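Long-range contact in transcriptional activator, putative (PDB 1RTW), which is named as a putative transcriptional activator and belongs to the all-helical TENA/THI-4/PQQC family: residues R16-K21 with Y133-W138. Residues are numbered along the deposited sequence; the frame is centred on the assembly and turned at random.
Sequences RFLPHK and YEAWKW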
ATOM      1  N   ARG B  16     -26.553 -19.008 -10.158  1.00 35.08           N
ATOM      2  CA  ARG B  16     -25.697 -19.836 -10.996  1.00 33.90           C
ATOM      3  C   ARG B  16     -24.768 -20.739 -10.173  1.00 30.45           C
ATOM      4  O   ARG B  16     -24.316 -21.770 -10.674  1.00 27.54           O
ATOM      5  CB  ARG B  16     -24.911 -18.992 -12.010  1.00 39.96           C
ATOM      6  CG  ARG B  16     -25.735 -18.443 -13.186  1.00 47.12           C
ATOM      7  CD  ARG B  16     -24.857 -17.608 -14.117  1.00 54.57           C
ATOM      8  NE  ARG B  16     -25.588 -17.013 -15.234  1.00 60.72           N
ATOM      9  CZ  ARG B  16     -25.083 -16.088 -16.047  1.00 64.88           C
ATOM     10  NH1 ARG B  16     -23.842 -15.646 -15.868  1.00 67.30           N
ATOM     11  NH2 ARG B  16     -25.815 -15.601 -17.043  1.00 67.14           N
ATOM     12  N   PHE B  17     -24.465 -20.363  -8.927  1.00 27.18           N
ATOM     13  CA  PHE B  17     -23.640 -21.240  -8.088  1.00 26.24           C
ATOM     14  C   PHE B  17     -24.386 -21.852  -6.896  1.00 27.31           C
ATOM     15  O   PHE B  17     -23.796 -22.510  -6.036  1.00 25.69           O
ATOM     16  CB  PHE B  17     -22.288 -20.616  -7.680  1.00 22.61           C
ATOM     17  CG  PHE B  17     -22.382 -19.412  -6.775  1.00 19.18           C
ATOM     18  CD1 PHE B  17     -22.568 -19.566  -5.405  1.00 16.89           C
ATOM     19  CD2 PHE B  17     -22.162 -18.126  -7.280  1.00 16.95           C
ATOM     20  CE1 PHE B  17     -22.525 -18.467  -4.546  1.00 15.21           C
ATOM     21  CE2 PHE B  17     -22.116 -17.017  -6.435  1.00 13.95           C
ATOM     22  CZ  PHE B  17     -22.294 -17.188  -5.063  1.00 18.11           C
ATOM     23  N   LEU B  18     -25.705 -21.696  -6.902  1.00 29.60           N
ATOM     24  CA  LEU B  18     -26.555 -22.241  -5.852  1.00 31.41           C
ATOM     25  C   LEU B  18     -27.653 -23.092  -6.496  1.00 32.69           C
ATOM     26  O   LEU B  18     -28.828 -22.702  -6.516  1.00 35.89           O
ATOM     27  CB  LEU B  18     -27.174 -21.105  -5.026  1.00 31.16           C
ATOM     28  CG  LEU B  18     -26.203 -20.230  -4.226  1.00 27.64           C
ATOM     29  CD1 LEU B  18     -26.902 -18.995  -3.671  1.00 27.71           C
ATOM     30  CD2 LEU B  18     -25.590 -21.048  -3.117  1.00 27.90           C
ATOM     31  N   PRO B  19     -27.295 -24.292  -6.991  1.00 31.19           N
ATOM     32  CA  PRO B  19     -25.956 -24.883  -6.976  1.00 29.33           C
ATOM     33  C   PRO B  19     -25.206 -24.812  -8.309  1.00 30.46           C
ATOM     34  O   PRO B  19     -25.791 -24.615  -9.375  1.00 31.88           O
ATOM     35  CB  PRO B  19     -26.265 -26.326  -6.666  1.00 27.59           C
ATOM     36  CG  PRO B  19     -27.455 -26.556  -7.596  1.00 28.32           C
ATOM     37  CD  PRO B  19     -28.290 -25.290  -7.433  1.00 28.01           C
ATOM     38  N   HIS B  20     -23.894 -24.976  -8.231  1.00 30.55           N
ATOM     39  CA  HIS B  20     -23.058 -25.004  -9.424  1.00 29.74           C
ATOM     40  C   HIS B  20     -22.793 -26.483  -9.646  1.00 30.04           C
ATOM     41  O   HIS B  20     -22.921 -27.277  -8.713  1.00 30.72           O
ATOM     42  CB  HIS B  20     -21.731 -24.278  -9.189  1.00 26.96           C
ATOM     43  CG  HIS B  20     -20.769 -24.389 -10.332  1.00 23.04           C
ATOM     44  ND1 HIS B  20     -19.901 -25.450 -10.475  1.00 22.27           N
ATOM     45  CD2 HIS B  20     -20.540 -23.573 -11.390  1.00 22.27           C
ATOM     46  CE1 HIS B  20     -19.181 -25.284 -11.570  1.00 22.68           C
ATOM     47  NE2 HIS B  20     -19.550 -24.151 -12.144  1.00 20.13           N
ATOM     48  N   LYS B  21     -22.426 -26.841 -10.875  1.00 29.92           N
ATOM     49  CA  LYS B  21     -22.129 -28.223 -11.244  1.00 29.58           C
ATOM     50  C   LYS B  21     -21.298 -28.919 -10.169  1.00 28.35           C
ATOM     51  O   LYS B  21     -21.635 -30.022  -9.724  1.00 28.91           O
ATOM     52  CB  LYS B  21     -21.376 -28.247 -12.583  1.00 29.19           C
ATOM     53  CG  LYS B  21     -21.036 -29.625 -13.118  1.00 32.86           C
ATOM     54  CD  LYS B  21     -20.173 -29.514 -14.378  1.00 35.88           C
ATOM     55  CE  LYS B  21     -19.763 -30.884 -14.896  1.00 37.37           C
ATOM     56  NZ  LYS B  21     -18.831 -30.777 -16.064  1.00 40.69           N
ATOM     57  N   TYR B 133     -20.535 -19.581   2.416  1.00 22.23           N
ATOM     58  CA  TYR B 133     -21.450 -20.048   3.447  1.00 24.09           C
ATOM     59  C   TYR B 133     -22.686 -20.638   2.771  1.00 24.53           C
ATOM     60  O   TYR B 133     -23.102 -21.747   3.095  1.00 25.29           O
ATOM     61  CB  TYR B 133     -21.837 -18.903   4.384  1.00 25.38           C
ATOM     62  CG  TYR B 133     -22.813 -19.291   5.478  1.00 24.85           C
ATOM     63  CD1 TYR B 133     -22.610 -20.426   6.257  1.00 25.30           C
ATOM     64  CD2 TYR B 133     -23.947 -18.520   5.722  1.00 26.20           C
ATOM     65  CE1 TYR B 133     -23.517 -20.788   7.255  1.00 28.32           C
ATOM     66  CE2 TYR B 133     -24.863 -18.865   6.714  1.00 27.05           C
ATOM     67  CZ  TYR B 133     -24.646 -19.997   7.479  1.00 29.49           C
ATOM     68  OH  TYR B 133     -25.548 -20.323   8.476  1.00 28.16           O
ATOM     69  N   GLU B 134     -23.226 -19.920   1.794  1.00 25.04           N
ATOM     70  CA  GLU B 134     -24.406 -20.381   1.067  1.00 25.51           C
ATOM     71  C   GLU B 134     -24.164 -21.642   0.235  1.00 27.93           C
ATOM     72  O   GLU B 134     -24.951 -22.592   0.299  1.00 29.71           O
ATOM     73  CB  GLU B 134     -24.954 -19.264   0.175  1.00 23.36           C
ATOM     74  CG  GLU B 134     -25.548 -18.091   0.944  1.00 21.43           C
ATOM     75  CD  GLU B 134     -26.696 -18.496   1.850  1.00 22.47           C
ATOM     76  OE1 GLU B 134     -27.507 -19.356   1.449  1.00 24.41           O
ATOM     77  OE2 GLU B 134     -26.791 -17.952   2.969  1.00 23.45           O
ATOM     78  N   ALA B 135     -23.062 -21.664  -0.516  1.00 28.63           N
ATOM     79  CA  ALA B 135     -22.722 -22.802  -1.371  1.00 28.09           C
ATOM     80  C   ALA B 135     -22.555 -24.096  -0.597  1.00 28.90           C
ATOM     81  O   ALA B 135     -23.137 -25.119  -0.949  1.00 32.06           O
ATOM     82  CB  ALA B 135     -21.464 -22.507  -2.163  1.00 24.30           C
ATOM     83  N   TRP B 136     -21.759 -24.042   0.463  1.00 28.54           N
ATOM     84  CA  TRP B 136     -21.517 -25.214   1.278  1.00 26.74           C
ATOM     85  C   TRP B 136     -22.734 -25.568   2.129  1.00 27.52           C
ATOM     86  O   TRP B 136     -22.907 -26.719   2.523  1.00 26.43           O
ATOM     87  CB  TRP B 136     -20.247 -25.023   2.105  1.00 23.92           C
ATOM     88  CG  TRP B 136     -19.049 -24.964   1.207  1.00 23.87           C
ATOM     89  CD1 TRP B 136     -18.392 -23.839   0.782  1.00 23.43           C
ATOM     90  CD2 TRP B 136     -18.430 -26.065   0.535  1.00 21.70           C
ATOM     91  NE1 TRP B 136     -17.414 -24.173  -0.115  1.00 20.12           N
ATOM     92  CE2 TRP B 136     -17.412 -25.525  -0.285  1.00 21.44           C
ATOM     93  CE3 TRP B 136     -18.635 -27.447   0.546  1.00 21.77           C
ATOM     94  CZ2 TRP B 136     -16.608 -26.332  -1.097  1.00 21.48           C
ATOM     95  CZ3 TRP B 136     -17.835 -28.244  -0.262  1.00 21.23           C
ATOM     96  CH2 TRP B 136     -16.830 -27.683  -1.067  1.00 21.59           C
ATOM     97  N   LYS B 137     -23.599 -24.589   2.366  1.00 29.38           N
ATOM     98  CA  LYS B 137     -24.817 -24.834   3.129  1.00 31.75           C
ATOM     99  C   LYS B 137     -25.732 -25.637   2.201  1.00 32.80           C
ATOM    100  O   LYS B 137     -26.372 -26.601   2.626  1.00 33.08           O
ATOM    101  CB  LYS B 137     -25.478 -23.514   3.533  1.00 34.84           C
ATOM    102  CG  LYS B 137     -26.413 -23.628   4.725  1.00 37.66           C
ATOM    103  CD  LYS B 137     -26.732 -22.266   5.330  1.00 39.83           C
ATOM    104  CE  LYS B 137     -27.437 -21.348   4.340  1.00 41.93           C
ATOM    105  NZ  LYS B 137     -27.731 -20.011   4.931  1.00 42.35           N
ATOM    106  N   TRP B 138     -25.743 -25.261   0.922  1.00 31.64           N
ATOM    107  CA  TRP B 138     -26.542 -25.958  -0.072  1.00 30.58           C
ATOM    108  C   TRP B 138     -26.084 -27.408  -0.135  1.00 31.17           C
ATOM    109  O   TRP B 138     -26.900 -28.327  -0.174  1.00 31.55           O
ATOM    110  CB  TRP B 138     -26.381 -25.325  -1.453  1.00 29.82           C
ATOM    111  CG  TRP B 138     -27.303 -25.937  -2.486  1.00 31.16           C
ATOM    112  CD1 TRP B 138     -28.543 -25.493  -2.838  1.00 30.60           C
ATOM    113  CD2 TRP B 138     -27.072 -27.125  -3.258  1.00 30.75           C
ATOM    114  NE1 TRP B 138     -29.104 -26.331  -3.772  1.00 32.02           N
ATOM    115  CE2 TRP B 138     -28.224 -27.339  -4.045  1.00 31.93           C
ATOM    116  CE3 TRP B 138     -26.009 -28.030  -3.352  1.00 30.96           C
ATOM    117  CZ2 TRP B 138     -28.338 -28.424  -4.928  1.00 33.75           C
ATOM    118  CZ3 TRP B 138     -26.124 -29.110  -4.228  1.00 32.92           C
ATOM    119  CH2 TRP B 138     -27.286 -29.297  -5.002  1.00 32.77           C
TER
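In this all-helical fold of the TENA/THI-4/PQQC family, the loop between helices 11-15 and 21-28 rests on one side of helix 118-142 through a proline-tryptophan CH-pi contact, Pro19 on Trp138. Pro19 CB lies 3.3 Å from the centroid of the six-membered ring of Trp138, only 8° off the ring normal, and Pro19 CG comes within 3.4 Å of Trp138 CZ2 over that same face. Pro19 CD reaches toward the pyrrole part, 3.9 Å from Trp138 NE1. The indole is swung out to the loop because its CG stands anti to the backbone N (chi1 -174°). The peptide bond from Leu18 to Pro19 is cis, a sharp kink in the chain at the point of contact. One residue earlier, the CD2 branch of Leu18 drops onto the helix backbone, 3.7 Å from both Glu134 C and Ala135 N, with Glu134 CB at 3.8 Å. Glu134 thus offers the loop its aliphatic root, while its carboxylate atom OE2 is shared by Lys137 NZ, 3.0 Å away and above the carboxylate plane, and by Lys130. Helix 21-28 packs beside the pair, Ile24 against Pro19 and Ala27 against Trp138. With no hydrogen bond or salt bridge crossing between the segments, loop and helix are joined by apolar packing and the CH-pi contact, and the glutamate's charge is answered by lysines of its own helix.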